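Local coordinates for chemotaxis transducer (Pseudomonas aeruginosa, PDB 6GCV), which is a nitrate chemoreceptor that binds its ligand directly through a PilJ-type sensor domain and so probably guides the swimming of the bacterium, at residues I21-A26 with A70-S75; A35-Q40 with A52-Q57; Q40-A45 with S108-R113; Q57-A62 with Q91-Y96; D64-N69 with A84-V89. One frame throughout, in Å; residues are numbered along the deposited sequence.

Contact 1: residues I21-A26 with A70-S75; sequences INVAGA and AERNVS. With ACT (acetate ion), chain F.
Arg72 NE donates to OXT of an acetate ion over 2.8 Å, nearly straight at 169°, while Val23 lies against the same guanidinium. The acetate, probably from the crystallisation liquor, comes in at the edge and in the plane of the group. Val23 comes over one face, with CG2 above the centre and 3.9 Å from Arg72 CZ. That methyl does double duty: Val23 CG2 is also 3.9 Å from Val74 CG2, the two valines crossing at about a right angle. With CG1 anti to the backbone N (chi1 163°), CG2 of Val23 is left beside that N, where it meets both neighbours. The arginine chain runs extended from CG to NE, long enough to carry the guanidinium from the turn after helix 48-67 to the flank of helix 18-42. NH1 turns back to helix 48-67, with a salt bridge to Asp64 OD2 and a hydrogen bond with Ser61 OG. The turn itself includes a G1 beta bulge, with Asn73 and Val74 both facing Asn69. The chemistry is divided by direction: oxygens take N-H groups of the guanidinium, and a methyl takes a face, so the charge can lie against a buried valine and still keep its polar partners.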
# COMPACT_ATOMS: atom_id res chain seq x y z
N ILE A 21 -9.45 11.05 -0.34
CA ILE A 21 -8.90 10.19 0.70
C ILE A 21 -8.39 8.87 0.10
O ILE A 21 -7.37 8.34 0.53
CB ILE A 21 -9.92 9.97 1.85
CG1 ILE A 21 -10.30 11.29 2.52
CG2 ILE A 21 -9.38 8.98 2.88
CD1 ILE A 21 -9.15 12.04 3.15
N ASN A 22 -9.10 8.34 -0.89
CA ASN A 22 -8.66 7.14 -1.59
C ASN A 22 -7.29 7.31 -2.23
O ASN A 22 -6.40 6.47 -2.09
CB ASN A 22 -9.67 6.70 -2.63
CG ASN A 22 -9.28 5.41 -3.31
OD1 ASN A 22 -8.94 4.45 -2.63
ND2 ASN A 22 -9.28 5.39 -4.63
N VAL A 23 -7.11 8.44 -2.93
CA VAL A 23 -5.87 8.71 -3.62
C VAL A 23 -4.72 8.88 -2.62
O VAL A 23 -3.63 8.34 -2.83
CB VAL A 23 -6.05 9.92 -4.55
CG1 VAL A 23 -4.74 10.51 -5.00
CG2 VAL A 23 -6.89 9.53 -5.75
N ALA A 24 -4.98 9.59 -1.53
CA ALA A 24 -3.94 9.75 -0.52
C ALA A 24 -3.59 8.38 0.12
O ALA A 24 -2.42 8.06 0.32
CB ALA A 24 -4.39 10.75 0.54
N GLY A 25 -4.60 7.58 0.46
CA GLY A 25 -4.32 6.28 1.02
C GLY A 25 -3.54 5.39 0.07
O GLY A 25 -2.58 4.71 0.50
N ALA A 26 -3.89 5.43 -1.21
CA ALA A 26 -3.20 4.60 -2.19
C ALA A 26 -1.72 4.95 -2.31
O ALA A 26 -0.93 4.10 -2.71
CB ALA A 26 -3.90 4.65 -3.54
N ALA A 70 -9.90 18.37 -10.82
CA ALA A 70 -11.36 18.33 -10.87
C ALA A 70 -11.87 17.10 -11.61
O ALA A 70 -12.84 16.47 -11.17
CB ALA A 70 -11.88 19.60 -11.53
N GLU A 71 -11.20 16.77 -12.72
CA GLU A 71 -11.59 15.63 -13.54
C GLU A 71 -11.53 14.34 -12.73
O GLU A 71 -12.39 13.47 -12.87
CB GLU A 71 -10.67 15.52 -14.78
CG GLU A 71 -11.02 14.38 -15.74
CD GLU A 71 -10.39 13.04 -15.39
OE1 GLU A 71 -9.38 13.00 -14.64
OE2 GLU A 71 -10.89 12.00 -15.87
N ARG A 72 -10.50 14.22 -11.89
CA ARG A 72 -10.30 13.03 -11.08
C ARG A 72 -11.05 13.08 -9.74
O ARG A 72 -11.07 12.10 -8.99
CB ARG A 72 -8.81 12.85 -10.81
CG ARG A 72 -8.43 11.46 -10.37
CD ARG A 72 -6.93 11.36 -10.10
NE ARG A 72 -6.57 9.98 -9.79
CZ ARG A 72 -5.40 9.59 -9.30
NH1 ARG A 72 -4.46 10.47 -9.02
NH2 ARG A 72 -5.19 8.32 -9.03
N ASN A 73 -11.67 14.21 -9.44
CA ASN A 73 -12.40 14.41 -8.20
C ASN A 73 -11.48 14.33 -6.98
O ASN A 73 -11.83 13.69 -5.96
CB ASN A 73 -13.58 13.44 -8.08
CG ASN A 73 -14.60 13.87 -7.06
OD1 ASN A 73 -15.37 13.04 -6.56
ND2 ASN A 73 -14.61 15.16 -6.71
N VAL A 74 -10.31 14.94 -7.12
CA VAL A 74 -9.38 15.09 -6.01
C VAL A 74 -9.37 16.55 -5.61
O VAL A 74 -9.03 17.42 -6.41
CB VAL A 74 -7.96 14.62 -6.37
CG1 VAL A 74 -6.97 14.92 -5.26
CG2 VAL A 74 -7.95 13.12 -6.69
N SER A 75 -9.73 16.80 -4.36
CA SER A 75 -9.77 18.15 -3.78
C SER A 75 -8.37 18.62 -3.35
O SER A 75 -7.62 17.84 -2.78
CB SER A 75 -10.68 18.13 -2.52
OG SER A 75 -11.95 17.50 -2.76
C ACT F . -7.85 7.41 -11.57
O ACT F . -7.49 6.21 -11.58
OXT ACT F . -8.38 7.94 -10.57
CH3 ACT F . -7.62 8.24 -12.81

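Contact 2: residues A35-Q40 with A52-Q57; sequences AREALQ and AATIAQ. With NA (sodium ion), chain E; ACT (acetate ion), chain G.
Glu37 and Thr54 join helix 18-42 to helix 48-67 through polar atoms. Among hydrogen bonds, Thr54 OG1 lies 2.8 Å from Glu37 OE1, but the hydroxyl has a second possible acceptor in the carbonyl of Ala50, so its one proton is not settled on either. OG1 stands beside its backbone N (chi1 -55°), facing the carboxylate, and Glu37 reaches across with its chain extended beyond CG. Lys33 ties the two together, forming a salt bridge with Glu37 OE2 and a hydrogen bond with Thr54 OG1.

An acetate, probably from the crystallisation liquor, adds a second carboxylate. Its OXT is 2.5 Å from Glu37 OE2, close enough to suggest that one of the two acids keeps a proton. Arg36 NH1 makes a weak hydrogen bond, 3.4 Å long, to the acetate O, and Thr120 of the second subunit also bonds this ion.

The metal contact is made by the main chain: sodium sits 2.9 Å from Glu37 O and 2.8 Å from a water, which in turn donates to the acetate OXT. Asp47 belongs to the same sodium site. The arrangement is that of two successive antiparallel helices of an up-and-down four-helix bundle, with a sodium site near the turn between them and the dimer partner close by.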
# COMPACT_ATOMS: atom_id res chain seq x y z
N ALA A 35 8.81 -0.44 -4.07
CA ALA A 35 9.95 -1.09 -3.44
C ALA A 35 10.04 -2.56 -3.86
O ALA A 35 11.12 -3.07 -4.17
CB ALA A 35 9.86 -0.99 -1.93
N ARG A 36 8.91 -3.26 -3.85
CA ARG A 36 8.95 -4.63 -4.29
C ARG A 36 9.40 -4.78 -5.73
O ARG A 36 10.18 -5.66 -6.06
CB ARG A 36 7.74 -5.39 -3.87
CG ARG A 36 6.46 -5.10 -4.43
CD ARG A 36 6.07 -6.06 -5.54
NE ARG A 36 4.69 -5.84 -5.91
CZ ARG A 36 4.11 -6.23 -7.03
NH1 ARG A 36 4.83 -6.58 -8.08
NH2 ARG A 36 2.78 -6.00 -7.15
N GLU A 37 8.92 -3.89 -6.60
CA GLU A 37 9.33 -3.94 -8.01
C GLU A 37 10.85 -3.68 -8.14
O GLU A 37 11.51 -4.33 -8.99
CB GLU A 37 8.52 -2.93 -8.80
CG GLU A 37 7.08 -3.36 -8.97
CD GLU A 37 6.14 -2.28 -9.46
OE1 GLU A 37 6.44 -1.10 -9.28
OE2 GLU A 37 5.05 -2.62 -10.01
N ALA A 38 11.37 -2.71 -7.40
CA ALA A 38 12.81 -2.42 -7.47
C ALA A 38 13.64 -3.58 -6.97
O ALA A 38 14.69 -3.90 -7.54
CB ALA A 38 13.11 -1.15 -6.72
N LEU A 39 13.20 -4.21 -5.87
CA LEU A 39 13.93 -5.36 -5.34
C LEU A 39 13.89 -6.55 -6.32
O LEU A 39 14.88 -7.28 -6.48
CB LEU A 39 13.37 -5.77 -3.97
CG LEU A 39 13.61 -4.73 -2.87
CD1 LEU A 39 12.68 -5.04 -1.70
CD2 LEU A 39 15.03 -4.71 -2.40
N GLN A 40 12.78 -6.73 -6.99
CA GLN A 40 12.69 -7.79 -7.99
C GLN A 40 13.64 -7.54 -9.19
O GLN A 40 14.26 -8.46 -9.72
CB GLN A 40 11.26 -7.97 -8.43
CG GLN A 40 11.07 -9.24 -9.24
CD GLN A 40 9.62 -9.66 -9.28
OE1 GLN A 40 8.86 -9.43 -8.33
NE2 GLN A 40 9.21 -10.28 -10.38
N ALA A 52 8.49 1.97 -13.46
CA ALA A 52 8.21 3.31 -13.95
C ALA A 52 6.76 3.65 -13.81
O ALA A 52 6.42 4.78 -13.44
CB ALA A 52 8.69 3.48 -15.39
N ALA A 53 5.88 2.72 -14.18
CA ALA A 53 4.46 3.01 -14.11
C ALA A 53 3.98 3.26 -12.69
O ALA A 53 3.14 4.14 -12.44
CB ALA A 53 3.69 1.88 -14.76
N THR A 54 4.49 2.49 -11.73
CA THR A 54 4.11 2.67 -10.33
C THR A 54 4.58 4.02 -9.79
O THR A 54 3.83 4.75 -9.11
CB THR A 54 4.64 1.51 -9.46
OG1 THR A 54 4.17 0.29 -10.04
CG2 THR A 54 4.17 1.65 -8.05
N ILE A 55 5.82 4.38 -10.10
CA ILE A 55 6.36 5.68 -9.73
C ILE A 55 5.51 6.79 -10.35
O ILE A 55 5.18 7.76 -9.67
CB ILE A 55 7.83 5.79 -10.12
CG1 ILE A 55 8.68 4.84 -9.27
CG2 ILE A 55 8.32 7.23 -10.02
CD1 ILE A 55 10.11 4.73 -9.68
N ALA A 56 5.11 6.64 -11.61
CA ALA A 56 4.28 7.64 -12.28
C ALA A 56 2.93 7.78 -11.62
O ALA A 56 2.43 8.90 -11.45
CB ALA A 56 4.12 7.32 -13.76
N GLN A 57 2.34 6.67 -11.18
CA GLN A 57 1.05 6.76 -10.46
C GLN A 57 1.22 7.58 -9.17
O GLN A 57 0.36 8.42 -8.83
CB GLN A 57 0.49 5.38 -10.15
CG GLN A 57 -0.00 4.58 -11.31
CD GLN A 57 -1.33 5.03 -11.87
OE1 GLN A 57 -1.96 6.01 -11.46
NE2 GLN A 57 -1.77 4.29 -12.87
NA NA E . 9.97 -5.35 -11.28
C ACT G . 3.79 -5.46 -11.33
O ACT G . 3.43 -6.67 -11.17
OXT ACT G . 4.86 -5.01 -10.79
CH3 ACT G . 2.85 -4.47 -11.95
O HOH W 1 7.30 -6.26 -11.23

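Contact 3: residues Q40-A45 with S108-R113; sequences QLRLGA and SQVDLR
Arg42 grips Ser108 end-on with two nitrogens, one to each of two oxygens. NH1 donates to Ser108 OG at 3.0 Å with an N-H...O angle of 163°, and NH2 donates to Ser108 O at 2.9 Å. Both acceptors lie in the guanidinium plane. Seen from the serine, however, NH2 stands 43° above the plane of the carbonyl rather than on a lone pair. NH1 has a further acceptor in the carbonyl of Val103. The serine hydroxyl is busy too: Gln102 O, the stronger partner, and Gln105 O are both within reach of its one proton, while OG accepts from Arg42 NH1.

The apolar part is small. Val110 CG2 covers one face of the guanidinium, 3.5 Å from Arg42 CZ and over the centre of the group, in the conformer described; Val110 has a second one, so this cover is less certain. Leu112 CD2 touches the aliphatic chain at Arg42 CD, 4.1 Å away.

On the other side of the helix end, Gln40 NE2 donates to Ala45 O at 3.0 Å, in the plane of its own amide, and is also bonded to Ser116 of the second subunit. Ala45 N returns to Gln40 O, and Gly44 N to Leu41 O, with Gly44 at positive phi. Asp111 OD1 caps the N of Gly114. A Schellman motif thus closes helix 18-42 and an N-cap opens helix 112-137, the two ends meeting at one end of the four-helix bundle.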
# COMPACT_ATOMS: atom_id res chain seq x y z
N GLN A 40 12.78 -6.73 -6.99
CA GLN A 40 12.69 -7.79 -7.99
C GLN A 40 13.64 -7.54 -9.19
O GLN A 40 14.26 -8.46 -9.72
CB GLN A 40 11.26 -7.97 -8.43
CG GLN A 40 11.07 -9.24 -9.24
CD GLN A 40 9.62 -9.66 -9.28
OE1 GLN A 40 8.86 -9.43 -8.33
NE2 GLN A 40 9.21 -10.28 -10.38
N LEU A 41 13.74 -6.28 -9.59
CA LEU A 41 14.75 -5.87 -10.58
C LEU A 41 16.16 -6.15 -10.05
O LEU A 41 17.02 -6.64 -10.81
CB LEU A 41 14.59 -4.39 -10.95
CG LEU A 41 13.41 -4.12 -11.90
CD1 LEU A 41 12.89 -2.71 -11.83
CD2 LEU A 41 13.82 -4.46 -13.35
N ARG A 42 16.42 -5.89 -8.78
CA ARG A 42 17.75 -6.19 -8.26
C ARG A 42 18.10 -7.66 -8.38
O ARG A 42 19.26 -8.02 -8.62
CB ARG A 42 17.88 -5.71 -6.82
CG ARG A 42 19.32 -5.69 -6.35
CD ARG A 42 19.51 -4.95 -5.04
NE ARG A 42 20.90 -4.78 -4.72
CZ ARG A 42 21.72 -3.92 -5.33
NH1 ARG A 42 21.24 -3.04 -6.18
NH2 ARG A 42 23.00 -3.91 -5.01
N LEU A 43 17.09 -8.50 -8.25
CA LEU A 43 17.19 -9.95 -8.38
C LEU A 43 17.24 -10.45 -9.82
O LEU A 43 17.41 -11.62 -10.05
CB LEU A 43 16.03 -10.62 -7.62
CG LEU A 43 16.17 -10.58 -6.09
CD1 LEU A 43 14.80 -10.70 -5.41
CD2 LEU A 43 17.11 -11.67 -5.62
N GLY A 44 17.08 -9.56 -10.80
CA GLY A 44 17.17 -9.95 -12.22
C GLY A 44 15.91 -10.56 -12.77
O GLY A 44 15.95 -11.17 -13.86
N ALA A 45 14.78 -10.41 -12.06
CA ALA A 45 13.51 -10.98 -12.50
C ALA A 45 12.40 -9.96 -12.60
O ALA A 45 11.22 -10.30 -12.54
CB ALA A 45 13.09 -12.13 -11.60
N SER A 108 24.70 -2.27 -8.88
CA SER A 108 25.02 -1.08 -8.09
C SER A 108 25.46 -1.38 -6.67
O SER A 108 25.28 -2.49 -6.16
CB SER A 108 23.82 -0.14 -8.06
OG SER A 108 22.83 -0.72 -7.21
N GLN A 109 26.01 -0.37 -6.03
CA GLN A 109 26.32 -0.41 -4.60
C GLN A 109 25.21 0.30 -3.86
O GLN A 109 24.94 1.48 -4.13
CB GLN A 109 27.64 0.32 -4.31
CG GLN A 109 28.80 -0.27 -5.11
CD GLN A 109 29.07 -1.74 -4.85
OE1 GLN A 109 28.96 -2.20 -3.71
NE2 GLN A 109 29.41 -2.48 -5.89
N VAL A 110 24.56 -0.38 -2.92
CA VAL A 110 23.48 0.22 -2.13
C VAL A 110 23.52 -0.32 -0.73
O VAL A 110 24.15 -1.33 -0.45
CB VAL A 110 22.08 -0.06 -2.71
CG1 VAL A 110 21.93 0.47 -4.10
CG2 VAL A 110 21.81 -1.54 -2.71
N ASP A 111 22.81 0.36 0.16
CA ASP A 111 22.61 -0.10 1.54
C ASP A 111 21.16 -0.58 1.65
O ASP A 111 20.26 0.25 1.76
CB ASP A 111 22.88 1.05 2.50
CG ASP A 111 22.60 0.70 3.95
OD1 ASP A 111 22.14 -0.42 4.24
OD2 ASP A 111 22.85 1.59 4.79
N LEU A 112 20.94 -1.89 1.56
CA LEU A 112 19.57 -2.38 1.50
C LEU A 112 18.81 -2.19 2.82
O LEU A 112 17.62 -1.99 2.81
CB LEU A 112 19.53 -3.86 1.09
CG LEU A 112 19.87 -4.13 -0.36
CD1 LEU A 112 19.94 -5.62 -0.59
CD2 LEU A 112 18.85 -3.48 -1.30
N ARG A 113 19.52 -2.22 3.95
CA ARG A 113 18.87 -1.94 5.22
C ARG A 113 18.47 -0.47 5.31
O ARG A 113 17.38 -0.14 5.80
CB ARG A 113 19.79 -2.28 6.42
CG ARG A 113 20.26 -3.72 6.46
CD ARG A 113 19.37 -4.53 7.34
NE ARG A 113 19.66 -5.95 7.30
CZ ARG A 113 18.81 -6.84 7.80
NH1 ARG A 113 19.07 -8.11 7.74
NH2 ARG A 113 17.68 -6.44 8.36

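Contact 4: residues Q57-A62 with Q91-Y96; sequences QYERSA and QIWGRY
Tyr58 and Trp93 lie face to face between helices 48-67 and 80-103. The Tyr58 ring and the six-membered ring of Trp93 have centroids 4.1 Å apart, with planes inclined at 29°, so the stack is somewhat splayed. It is also offset. Tyr58 CE1 sits over the middle of the indole, 3.5 Å from Trp93 CD2, whereas Trp93 CE3 falls toward the rim of the tyrosine. Both side chains leave their helices with CG anti to the backbone N and slide past each other in opposite directions. This brings the phenol end near the root of the tryptophan, with Tyr58 OH 3.9 Å from Trp93 CB.

These are antiparallel helices of an up-and-down four-helix bundle, and the stack belongs to its core: Met34 of helix 18-42 packs on both side chains, and Leu126 of helix 112-137 touches Tyr58.

Glu59 approaches the indole differently, at its edge and in its plane. The carboxylate is turned almost upright to the ring, 83° between planes, and OE2 takes a weak hydrogen bond from Trp93 NE1, 3.3 Å long and bent to 140°. The stronger partner of OE2 is Arg97, in a salt bridge from the same helix as the tryptophan.

Elsewhere around the indole, Trp93 CE3 meets the Tyr96 ring at its edge, and Tyr96 OH is hydrogen-bonded to Ser31 O and Ser119 OG. Turned away from the stack, Arg60 NH2 donates to Gln57 OE1 at 2.7 Å, along a lone pair in the plane of the amide carbonyl.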
# COMPACT_ATOMS: atom_id res chain seq x y z
N GLN A 57 2.34 6.67 -11.18
CA GLN A 57 1.05 6.76 -10.46
C GLN A 57 1.22 7.58 -9.17
O GLN A 57 0.36 8.42 -8.83
CB GLN A 57 0.49 5.38 -10.15
CG GLN A 57 -0.00 4.58 -11.31
CD GLN A 57 -1.33 5.03 -11.87
OE1 GLN A 57 -1.96 6.01 -11.46
NE2 GLN A 57 -1.77 4.29 -12.87
N TYR A 58 2.28 7.30 -8.43
CA TYR A 58 2.54 8.03 -7.20
C TYR A 58 2.70 9.52 -7.48
O TYR A 58 2.13 10.38 -6.79
CB TYR A 58 3.78 7.47 -6.48
CG TYR A 58 4.17 8.28 -5.26
CD1 TYR A 58 4.86 9.45 -5.37
CD2 TYR A 58 3.74 7.92 -4.00
CE1 TYR A 58 5.08 10.27 -4.28
CE2 TYR A 58 4.02 8.70 -2.89
CZ TYR A 58 4.69 9.89 -3.05
OH TYR A 58 4.92 10.70 -1.95
N GLU A 59 3.47 9.85 -8.51
CA GLU A 59 3.76 11.27 -8.79
C GLU A 59 2.54 11.95 -9.32
O GLU A 59 2.35 13.15 -9.04
CB GLU A 59 4.94 11.39 -9.73
CG GLU A 59 6.25 10.99 -9.07
CD GLU A 59 7.49 11.47 -9.75
OE1 GLU A 59 7.41 12.15 -10.80
OE2 GLU A 59 8.57 11.27 -9.18
N ARG A 60 1.69 11.26 -10.07
CA ARG A 60 0.48 11.86 -10.59
C ARG A 60 -0.43 12.21 -9.41
O ARG A 60 -0.98 13.31 -9.32
CB ARG A 60 -0.20 10.84 -11.53
CG ARG A 60 -1.47 11.31 -12.18
CD ARG A 60 -1.87 10.36 -13.28
NE ARG A 60 -2.36 9.07 -12.83
CZ ARG A 60 -3.65 8.77 -12.63
NH1 ARG A 60 -4.58 9.68 -12.73
NH2 ARG A 60 -4.05 7.56 -12.29
N SER A 61 -0.57 11.26 -8.48
CA SER A 61 -1.38 11.50 -7.31
C SER A 61 -0.82 12.61 -6.45
O SER A 61 -1.59 13.41 -5.94
CB SER A 61 -1.53 10.22 -6.50
OG SER A 61 -2.36 9.33 -7.20
N ALA A 62 0.51 12.68 -6.30
CA ALA A 62 1.11 13.73 -5.48
C ALA A 62 0.77 15.11 -6.05
O ALA A 62 0.41 16.01 -5.31
CB ALA A 62 2.61 13.53 -5.34
N GLN A 91 9.92 15.87 0.37
CA GLN A 91 11.38 15.85 0.55
C GLN A 91 11.87 14.41 0.75
O GLN A 91 12.90 14.03 0.19
CB GLN A 91 11.80 16.79 1.67
CG GLN A 91 11.57 18.28 1.28
CD GLN A 91 12.22 18.73 -0.07
OE1 GLN A 91 13.46 18.74 -0.18
NE2 GLN A 91 11.40 19.14 -1.08
N ILE A 92 11.13 13.62 1.52
CA ILE A 92 11.50 12.21 1.74
C ILE A 92 11.37 11.46 0.43
O ILE A 92 12.25 10.68 0.03
CB ILE A 92 10.61 11.56 2.82
CG1 ILE A 92 10.84 12.26 4.17
CG2 ILE A 92 10.82 10.05 2.93
CD1 ILE A 92 9.73 11.98 5.14
N TRP A 93 10.28 11.71 -0.30
CA TRP A 93 10.05 11.07 -1.59
C TRP A 93 11.21 11.28 -2.56
O TRP A 93 11.66 10.35 -3.21
CB TRP A 93 8.72 11.56 -2.19
CG TRP A 93 8.59 11.26 -3.65
CD1 TRP A 93 8.57 12.13 -4.66
CD2 TRP A 93 8.54 9.97 -4.23
NE1 TRP A 93 8.48 11.47 -5.86
CE2 TRP A 93 8.46 10.13 -5.60
CE3 TRP A 93 8.49 8.68 -3.70
CZ2 TRP A 93 8.38 9.05 -6.46
CZ3 TRP A 93 8.42 7.63 -4.57
CH2 TRP A 93 8.38 7.82 -5.93
N GLY A 94 11.73 12.50 -2.67
CA GLY A 94 12.84 12.72 -3.58
C GLY A 94 14.03 11.82 -3.31
O GLY A 94 14.65 11.27 -4.22
N ARG A 95 14.36 11.66 -2.04
CA ARG A 95 15.47 10.80 -1.66
C ARG A 95 15.15 9.34 -1.89
O ARG A 95 15.98 8.57 -2.36
CB ARG A 95 15.87 11.07 -0.21
CG ARG A 95 16.48 12.46 -0.01
CD ARG A 95 16.86 12.74 1.43
NE ARG A 95 15.74 13.15 2.28
CZ ARG A 95 15.31 14.41 2.44
NH1 ARG A 95 15.88 15.41 1.79
NH2 ARG A 95 14.29 14.66 3.25
N TYR A 96 13.93 8.93 -1.57
CA TYR A 96 13.51 7.54 -1.78
C TYR A 96 13.51 7.17 -3.24
O TYR A 96 13.95 6.07 -3.62
CB TYR A 96 12.11 7.37 -1.19
CG TYR A 96 11.53 5.97 -1.22
CD1 TYR A 96 12.13 4.91 -0.54
CD2 TYR A 96 10.37 5.72 -1.90
CE1 TYR A 96 11.54 3.64 -0.54
CE2 TYR A 96 9.77 4.47 -1.89
CZ TYR A 96 10.33 3.44 -1.19
OH TYR A 96 9.71 2.21 -1.09

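Contact 5: residues D64-N69 with A84-V89; sequences DLDAGN and AQRQKV
Arg86 reaches from helix 80-103 to Leu65 and Asp66 in the last turn of helix 48-67, linking two antiparallel neighbours of the four-helix bundle close to the connection between them. Along segment 84-89, Gln85 comes before it and Val89 after it, both packing on helix 112-137.

Arg86 carries the contact. In the conformer of Asp66 described here, its NE is 3.1 Å from Asp66 OD1, a salt bridge, the oxygen lying near the guanidinium plane at its edge; Asp66 has a second conformer, so the bridge may not be fully occupied. The carboxylate is tilted 62° from that plane, and the two side chains pass in opposite directions. A bend at chi3 (-63°) folds the guanidinium across the end of helix 48-67, with Leu65 O over one face: that oxygen is 3.6 Å from Arg86 CZ and set toward the rim. Farther back, Arg86 CD packs on Leu65 CB at 4.1 Å. The strongest polar partner of the arginine is Met77 O, bonded to NH1, so the same side chain also holds the connection leading into its helix.

Across from this helix, segment 64-69 leaves its helix at Gly68, which has positive phi. Just beyond it Asn69 ND2 donates back to Asp64 OD1 over 2.8 Å, meeting that oxygen from above the carboxylate plane.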
# COMPACT_ATOMS: atom_id res chain seq x y z
N ASP A 64 -1.81 15.81 -8.02
CA ASP A 64 -3.23 16.01 -7.84
C ASP A 64 -3.57 16.48 -6.43
O ASP A 64 -4.47 17.31 -6.26
CB ASP A 64 -3.99 14.73 -8.18
CG ASP A 64 -3.97 14.37 -9.67
OD1 ASP A 64 -3.73 15.28 -10.50
OD2 ASP A 64 -4.25 13.19 -9.99
N LEU A 65 -2.92 15.91 -5.42
CA LEU A 65 -3.17 16.32 -4.04
C LEU A 65 -2.65 17.74 -3.78
O LEU A 65 -3.24 18.49 -2.98
CB LEU A 65 -2.51 15.33 -3.07
CG LEU A 65 -3.15 13.93 -3.03
CD1 LEU A 65 -2.24 12.94 -2.35
CD2 LEU A 65 -4.48 13.99 -2.32
N ASP A 66 -1.58 18.13 -4.47
CA ASP A 66 -1.01 19.46 -4.28
C ASP A 66 -1.85 20.55 -4.96
O ASP A 66 -1.98 21.65 -4.44
CB ASP A 66 0.37 19.54 -4.91
CG ASP A 66 1.45 18.85 -4.09
OD1 ASP A 66 1.29 18.56 -2.89
OD2 ASP A 66 2.54 18.61 -4.68
N ALA A 67 -2.39 20.24 -6.14
CA ALA A 67 -3.06 21.24 -6.98
C ALA A 67 -4.57 21.09 -7.11
O ALA A 67 -5.25 22.03 -7.53
CB ALA A 67 -2.45 21.25 -8.36
N GLY A 68 -5.08 19.93 -6.71
CA GLY A 68 -6.43 19.55 -7.04
C GLY A 68 -6.51 19.04 -8.45
O GLY A 68 -5.67 19.39 -9.30
N ASN A 69 -7.51 18.18 -8.69
CA ASN A 69 -7.74 17.67 -10.01
C ASN A 69 -9.23 17.45 -10.14
O ASN A 69 -9.77 16.47 -9.60
CB ASN A 69 -6.93 16.39 -10.26
CG ASN A 69 -7.08 15.89 -11.69
OD1 ASN A 69 -8.17 15.99 -12.29
ND2 ASN A 69 -5.97 15.41 -12.25
N ALA A 84 1.92 21.45 4.81
CA ALA A 84 3.24 21.22 5.40
C ALA A 84 3.59 19.74 5.38
O ALA A 84 4.74 19.39 5.09
CB ALA A 84 3.31 21.77 6.82
N GLN A 85 2.63 18.87 5.68
CA GLN A 85 2.88 17.43 5.61
C GLN A 85 3.13 16.96 4.18
O GLN A 85 4.00 16.09 3.97
CB GLN A 85 1.78 16.64 6.28
CG GLN A 85 2.04 15.13 6.39
CD GLN A 85 3.24 14.77 7.26
OE1 GLN A 85 3.74 15.58 8.03
NE2 GLN A 85 3.73 13.53 7.12
N ARG A 86 2.43 17.52 3.20
CA ARG A 86 2.73 17.18 1.79
C ARG A 86 4.16 17.58 1.46
O ARG A 86 4.84 16.84 0.75
CB ARG A 86 1.77 17.84 0.79
CG ARG A 86 0.36 17.31 0.85
CD ARG A 86 -0.47 17.71 -0.38
NE ARG A 86 -0.63 19.18 -0.48
CZ ARG A 86 -1.65 19.86 -0.01
NH1 ARG A 86 -2.68 19.25 0.57
NH2 ARG A 86 -1.67 21.20 -0.12
N GLN A 87 4.62 18.72 1.96
CA GLN A 87 6.00 19.12 1.68
C GLN A 87 7.02 18.24 2.37
O GLN A 87 8.04 17.92 1.81
CB GLN A 87 6.27 20.60 1.99
CG GLN A 87 7.71 20.99 1.59
CD GLN A 87 8.10 20.51 0.17
OE1 GLN A 87 9.13 19.78 -0.05
NE2 GLN A 87 7.26 20.86 -0.80
N LYS A 88 6.73 17.82 3.60
CA LYS A 88 7.62 16.90 4.32
C LYS A 88 7.72 15.58 3.57
O LYS A 88 8.80 15.07 3.37
CB LYS A 88 7.09 16.68 5.74
CG LYS A 88 7.98 15.84 6.62
CD LYS A 88 7.42 15.67 8.02
CE LYS A 88 8.33 14.79 8.85
NZ LYS A 88 7.87 14.77 10.24
N VAL A 89 6.57 15.08 3.13
CA VAL A 89 6.52 13.85 2.32
C VAL A 89 7.34 14.02 1.04
O VAL A 89 8.11 13.14 0.66
CB VAL A 89 5.07 13.45 2.01
CG1 VAL A 89 5.04 12.40 0.91
CG2 VAL A 89 4.40 12.92 3.26

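The five contacts are spread along one elongated four-helix bundle. Contacts 1 and 3 mark its two ends, their centres 32 Å apart, and both touch the second subunit. Contact 4 lies near the middle, 10 Å from contact 5 between centres, and meets it where Tyr58 OH packs on Val89 CG1 at 3.3 Å. Contacts 1 and 5 share the turn after helix 48-67: Val74 O and Asn69 N are 2.8 Å apart. Contact 2 meets contact 4 through Ile55 and Trp93, and contact 3 through Leu39 and Leu112. The sodium ion belongs to contact 2; the Arg42 side chain in contact 3 stays about 9 Å from it.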